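Local coordinates for protein glycerophosphoryl diester phosphodiesterase (Parabacteroides distasonis, PDB 3MZ2) that probably hydrolyses glycerophosphodiesters, releasing glycerol 3-phosphate and the corresponding alcohol, at residues Ile21-Tyr26 with Ile31-Gly36; Met254-Arg257 with Ile262-Ser265. All blocks are in the same frame, centred on the assembly; numbering follows the deposited sequence. Where two conformers were deposited one is given.

How the contacts relate
Both contacts belong to the TIM barrel and to the chain that leads into it. From the N terminus, strand 10-12 leads into helix 17-23. Contact 1 closes the loop between this helix and strand 33-36. The chain then makes most of the barrel before contact 2 closes a shorter loop, from helix 245-257 into strand 262-265. The two loops neither nest nor cross; they follow in series. In space they are neighbours, about 12 Å between centres, because strands 33-36 and 262-265 pair in parallel where the barrel closes. Ser-35 N lies 2.9 Å from Ile-263 O, a probable hydrogen bond. Contact 1 lies on the inner side of this seam and contact 2 on the outer side.

Contact 1: Ile21-Tyr26 with Ile31-Gly36; sequences ISFYQY and IPLISG
Phe-23 and Tyr-24 meet Leu-33 at the end of the TIM barrel where the parallel strands begin. Helix 17-23 precedes the first barrel strand, 33-36, and its C-terminal end lies across this opening. The contact is apolar, buried and small, with no hydrogen bond between the two segments. Leu-33 points toward the helix end and presents both methyl groups. Its CD1 reaches furthest in, 3.8 Å from Phe-23 CE2. The same methyl lies 4.0 Å from Tyr-24 CE1, and so touches both rings. Leu-33 CD2 adds a second touch on Phe-23, 3.9 Å from CZ. The phenylalanine and the leucine come from opposite directions, while the tyrosine arrives at a slant. The two aromatic rings also brace each other. Phe-23 CD2 stands 3.6 Å above the plane of the Tyr-24 ring, over its centre. In turn, Tyr-24 CD2 lies at the edge of the Phe-23 ring and in its plane. The two first torsions differ: Phe-23 has CG anti to its backbone N (chi1 -180°), whereas Tyr-24 has CG anti to its carbonyl carbon (chi1 -79°), and the rings of the two successive residues meet. Tyr-24 is the first residue to leave helical backbone angles. Gln-25 N still bonds back to Ser-22 O, at 3.0 Å. Around the contact, Phe-289 of strand 289-291 touches both Phe-23 and Leu-33, and Phe-288 packs edge-to-face with Phe-23. Ile-262 of strand 262-265 touches Tyr-24 and Leu-33 from the barrel interior. The contact thus sits between the N-terminal helix, the C-terminal strand and the first and last strands of the barrel.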
loop_
_atom_site.group_PDB
_atom_site.type_symbol
_atom_site.label_atom_id
_atom_site.label_comp_id
_atom_site.label_asym_id
_atom_site.label_seq_id
_atom_site.Cartn_x
_atom_site.Cartn_y
_atom_site.Cartn_z
ATOM N N ILE A 21 21.237 -2.218 16.979
ATOM C CA ILE A 21 21.753 -0.924 16.468
ATOM C C ILE A 21 23.211 -1.090 16.054
ATOM O O ILE A 21 23.618 -0.696 14.972
ATOM C CB ILE A 21 21.596 0.188 17.549
ATOM C CG1 ILE A 21 20.133 0.556 17.726
ATOM C CG2 ILE A 21 22.471 1.447 17.252
ATOM C CD1 ILE A 21 19.845 1.332 19.019
ATOM N N SER A 22 23.991 -1.769 16.896
ATOM C CA SER A 22 25.384 -2.005 16.559
ATOM C C SER A 22 25.553 -2.785 15.267
ATOM O O SER A 22 26.395 -2.430 14.406
ATOM C CB SER A 22 26.061 -2.786 17.672
ATOM O OG SER A 22 27.459 -2.812 17.473
ATOM N N PHE A 23 24.765 -3.852 15.139
ATOM C CA PHE A 23 24.789 -4.724 13.963
ATOM C C PHE A 23 24.635 -3.879 12.689
ATOM O O PHE A 23 25.360 -4.070 11.718
ATOM C CB PHE A 23 23.677 -5.804 14.071
ATOM C CG PHE A 23 23.611 -6.783 12.896
ATOM C CD1 PHE A 23 24.569 -7.785 12.738
ATOM C CD2 PHE A 23 22.613 -6.689 11.945
ATOM C CE1 PHE A 23 24.485 -8.695 11.695
ATOM C CE2 PHE A 23 22.544 -7.575 10.885
ATOM C CZ PHE A 23 23.481 -8.578 10.776
ATOM N N TYR A 24 23.728 -2.918 12.753
ATOM C CA TYR A 24 23.402 -2.068 11.604
ATOM C C TYR A 24 24.178 -0.732 11.557
ATOM O O TYR A 24 23.885 0.086 10.684
ATOM C CB TYR A 24 21.881 -1.806 11.511
ATOM C CG TYR A 24 21.165 -3.007 10.900
ATOM C CD1 TYR A 24 21.471 -3.427 9.614
ATOM C CD2 TYR A 24 20.181 -3.696 11.609
ATOM C CE1 TYR A 24 20.868 -4.518 9.051
ATOM C CE2 TYR A 24 19.568 -4.772 11.052
ATOM C CZ TYR A 24 19.876 -5.174 9.749
ATOM O OH TYR A 24 19.272 -6.309 9.200
ATOM N N GLN A 25 25.142 -0.513 12.449
ATOM C CA GLN A 25 26.015 0.667 12.347
ATOM C C GLN A 25 27.049 0.395 11.266
ATOM O O GLN A 25 27.891 -0.548 11.380
ATOM C CB GLN A 25 26.714 1.007 13.678
ATOM C CG GLN A 25 27.635 2.249 13.633
ATOM C CD GLN A 25 26.873 3.580 13.437
ATOM O OE1 GLN A 25 25.641 3.608 13.380
ATOM N NE2 GLN A 25 27.618 4.689 13.350
ATOM N N TYR A 26 27.013 1.205 10.230
ATOM C CA TYR A 26 27.994 1.103 9.159
ATOM C C TYR A 26 29.406 1.147 9.716
ATOM O O TYR A 26 29.747 1.938 10.598
ATOM C CB TYR A 26 27.787 2.174 8.066
ATOM C CG TYR A 26 28.844 2.112 6.988
ATOM C CD1 TYR A 26 28.747 1.180 5.956
ATOM C CD2 TYR A 26 29.955 2.929 7.041
ATOM C CE1 TYR A 26 29.733 1.085 4.988
ATOM C CE2 TYR A 26 30.919 2.861 6.058
ATOM C CZ TYR A 26 30.801 1.943 5.036
ATOM O OH TYR A 26 31.773 1.847 4.056
ATOM N N ILE A 31 30.576 -6.831 7.040
ATOM C CA ILE A 31 30.319 -8.070 6.300
ATOM C C ILE A 31 29.108 -7.834 5.397
ATOM O O ILE A 31 28.063 -7.380 5.882
ATOM C CB ILE A 31 30.040 -9.228 7.276
ATOM C CG1 ILE A 31 31.333 -9.557 8.036
ATOM C CG2 ILE A 31 29.505 -10.505 6.562
ATOM C CD1 ILE A 31 31.118 -10.552 9.108
ATOM N N PRO A 32 29.226 -8.189 4.108
ATOM C CA PRO A 32 28.056 -8.055 3.237
ATOM C C PRO A 32 26.901 -8.864 3.804
ATOM O O PRO A 32 27.118 -10.028 4.214
ATOM C CB PRO A 32 28.543 -8.649 1.898
ATOM C CG PRO A 32 30.010 -8.347 1.894
ATOM C CD PRO A 32 30.435 -8.548 3.361
ATOM N N LEU A 33 25.705 -8.280 3.791
ATOM C CA LEU A 33 24.511 -8.897 4.364
ATOM C C LEU A 33 23.491 -9.344 3.315
ATOM O O LEU A 33 23.439 -8.786 2.221
ATOM C CB LEU A 33 23.866 -7.943 5.349
ATOM C CG LEU A 33 24.724 -7.561 6.521
ATOM C CD1 LEU A 33 23.897 -6.652 7.461
ATOM C CD2 LEU A 33 25.304 -8.779 7.338
ATOM N N ILE A 34 22.686 -10.351 3.625
ATOM C CA ILE A 34 21.655 -10.855 2.742
ATOM C C ILE A 34 20.322 -10.861 3.470
ATOM O O ILE A 34 20.213 -11.248 4.667
ATOM C CB ILE A 34 21.970 -12.267 2.275
ATOM C CG1 ILE A 34 23.298 -12.347 1.500
ATOM C CG2 ILE A 34 20.851 -12.839 1.342
ATOM C CD1 ILE A 34 23.762 -13.786 1.074
ATOM N N SER A 35 19.302 -10.414 2.764
ATOM C CA SER A 35 17.922 -10.459 3.280
ATOM C C SER A 35 17.043 -11.191 2.286
ATOM O O SER A 35 17.126 -10.943 1.084
ATOM C CB SER A 35 17.427 -9.031 3.548
ATOM O OG SER A 35 16.228 -9.015 4.288
ATOM N N GLY A 36 16.242 -12.135 2.779
ATOM C CA GLY A 36 15.344 -12.911 1.958
ATOM C C GLY A 36 14.091 -12.134 1.703
ATOM O O GLY A 36 13.283 -11.926 2.621
#

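Contact 2: Met254-Arg257 with Ile262-Ser265; sequences MIIR and IIES
Ile-263 points out of the barrel wall and meets Ile-255 and Ile-256 on helix 245-257. Its CB carries the longer branch toward the helix, with CG1 anti to the carbonyl carbon (chi1 -70°). The first atom of that branch, CG1, lies 3.9 Å from Ile-255 CG2. At the tip, Ile-263 CD1 faces both helix residues. It comes within 3.8 Å of Ile-256 CD1 and 4.0 Å of Ile-256 CG1. Ile-263 CD1 is also 4.1 Å from Ile-255 CB. The two helix residues use different parts of their side chains. Ile-255 points toward the strand and touches with its CG2 methyl and, more loosely, with CB. Ile-256 leaves the helix at an angle, and a bend at chi2 (-53°) brings its terminal methyl round to the strand. All the touching atoms are aliphatic carbons, so the contact is purely apolar packing. With an alanine here in place of Ile-263, the terminal methyl of Ile-256 would probably lose its partner and a gap would be likely to open between helix and strand. The arrangement belongs to a beta-alpha-beta unit, the basic repeat of the TIM barrel, made by strand 231-234, helix 245-257 and strand 262-265. Ile-255 also touches Ile-233, which ties the helix to both strands of the unit. The following helix, 268-275, packs beside this contact: its Val-271 touches Ile-263 and its Ile-275 touches Ile-256.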
loop_
_atom_site.group_PDB
_atom_site.type_symbol
_atom_site.label_atom_id
_atom_site.label_comp_id
_atom_site.label_asym_id
_atom_site.label_seq_id
_atom_site.Cartn_x
_atom_site.Cartn_y
_atom_site.Cartn_z
HETATM N N MSE A 254 28.713 -7.543 -8.474
HETATM C CA MSE A 254 28.864 -6.150 -8.908
HETATM C C MSE A 254 28.232 -5.209 -7.867
HETATM O O MSE A 254 28.809 -4.181 -7.511
HETATM C CB MSE A 254 28.243 -5.972 -10.292
HETATM C CG MSE A 254 28.236 -4.574 -10.779
HETATM SE SE MSE A 254 28.227 -4.523 -12.755
HETATM C CE MSE A 254 26.571 -5.574 -13.116
ATOM N N ILE A 255 27.077 -5.601 -7.314
ATOM C CA ILE A 255 26.411 -4.784 -6.309
ATOM C C ILE A 255 27.314 -4.588 -5.098
ATOM O O ILE A 255 27.481 -3.459 -4.626
ATOM C CB ILE A 255 25.049 -5.334 -5.887
ATOM C CG1 ILE A 255 24.076 -5.204 -7.067
ATOM C CG2 ILE A 255 24.546 -4.582 -4.654
ATOM C CD1 ILE A 255 22.871 -6.151 -7.017
ATOM N N ILE A 256 27.942 -5.665 -4.617
ATOM C CA ILE A 256 28.838 -5.560 -3.470
ATOM C C ILE A 256 30.094 -4.697 -3.839
ATOM O O ILE A 256 30.527 -3.821 -3.079
ATOM C CB ILE A 256 29.220 -6.959 -2.917
ATOM C CG1 ILE A 256 27.962 -7.717 -2.426
ATOM C CG2 ILE A 256 30.236 -6.857 -1.784
ATOM C CD1 ILE A 256 27.088 -6.932 -1.404
ATOM N N ARG A 257 30.609 -4.888 -5.044
ATOM C CA ARG A 257 31.803 -4.157 -5.475
ATOM C C ARG A 257 31.526 -2.640 -5.547
ATOM O O ARG A 257 32.480 -1.835 -5.397
ATOM C CB ARG A 257 32.279 -4.664 -6.840
ATOM C CG ARG A 257 32.912 -6.041 -6.853
ATOM C CD ARG A 257 33.522 -6.293 -8.257
ATOM N NE ARG A 257 33.891 -7.707 -8.440
ATOM C CZ ARG A 257 33.256 -8.596 -9.228
ATOM N NH1 ARG A 257 32.197 -8.254 -9.978
ATOM N NH2 ARG A 257 33.700 -9.853 -9.272
ATOM N N ILE A 262 23.934 -4.498 1.764
ATOM C CA ILE A 262 22.937 -5.538 1.944
ATOM C C ILE A 262 22.260 -5.782 0.593
ATOM O O ILE A 262 21.933 -4.846 -0.111
ATOM C CB ILE A 262 21.851 -5.131 3.017
ATOM C CG1 ILE A 262 22.500 -4.553 4.306
ATOM C CG2 ILE A 262 20.946 -6.319 3.300
ATOM C CD1 ILE A 262 21.532 -3.948 5.325
ATOM N N ILE A 263 22.118 -7.058 0.223
ATOM C CA ILE A 263 21.273 -7.445 -0.931
ATOM C C ILE A 263 20.009 -8.125 -0.431
ATOM O O ILE A 263 20.100 -9.148 0.316
ATOM C CB ILE A 263 22.016 -8.377 -1.876
ATOM C CG1 ILE A 263 23.117 -7.583 -2.569
ATOM C CG2 ILE A 263 21.052 -8.940 -2.925
ATOM C CD1 ILE A 263 24.138 -8.472 -3.334
ATOM N N GLU A 264 18.853 -7.563 -0.764
ATOM C CA GLU A 264 17.562 -8.240 -0.585
ATOM C C GLU A 264 17.167 -8.932 -1.881
ATOM O O GLU A 264 17.121 -8.300 -2.939
ATOM C CB GLU A 264 16.456 -7.271 -0.187
ATOM C CG GLU A 264 15.101 -7.938 0.008
ATOM C CD GLU A 264 13.974 -6.931 0.068
ATOM O OE1 GLU A 264 13.662 -6.286 -0.957
ATOM O OE2 GLU A 264 13.424 -6.769 1.135
ATOM N N SER A 265 16.856 -10.225 -1.786
ATOM C CA SER A 265 16.683 -11.064 -2.960
ATOM C C SER A 265 15.665 -12.148 -2.755
ATOM O O SER A 265 15.533 -12.687 -1.617
ATOM C CB SER A 265 18.057 -11.662 -3.336
ATOM O OG SER A 265 18.022 -12.559 -4.421
#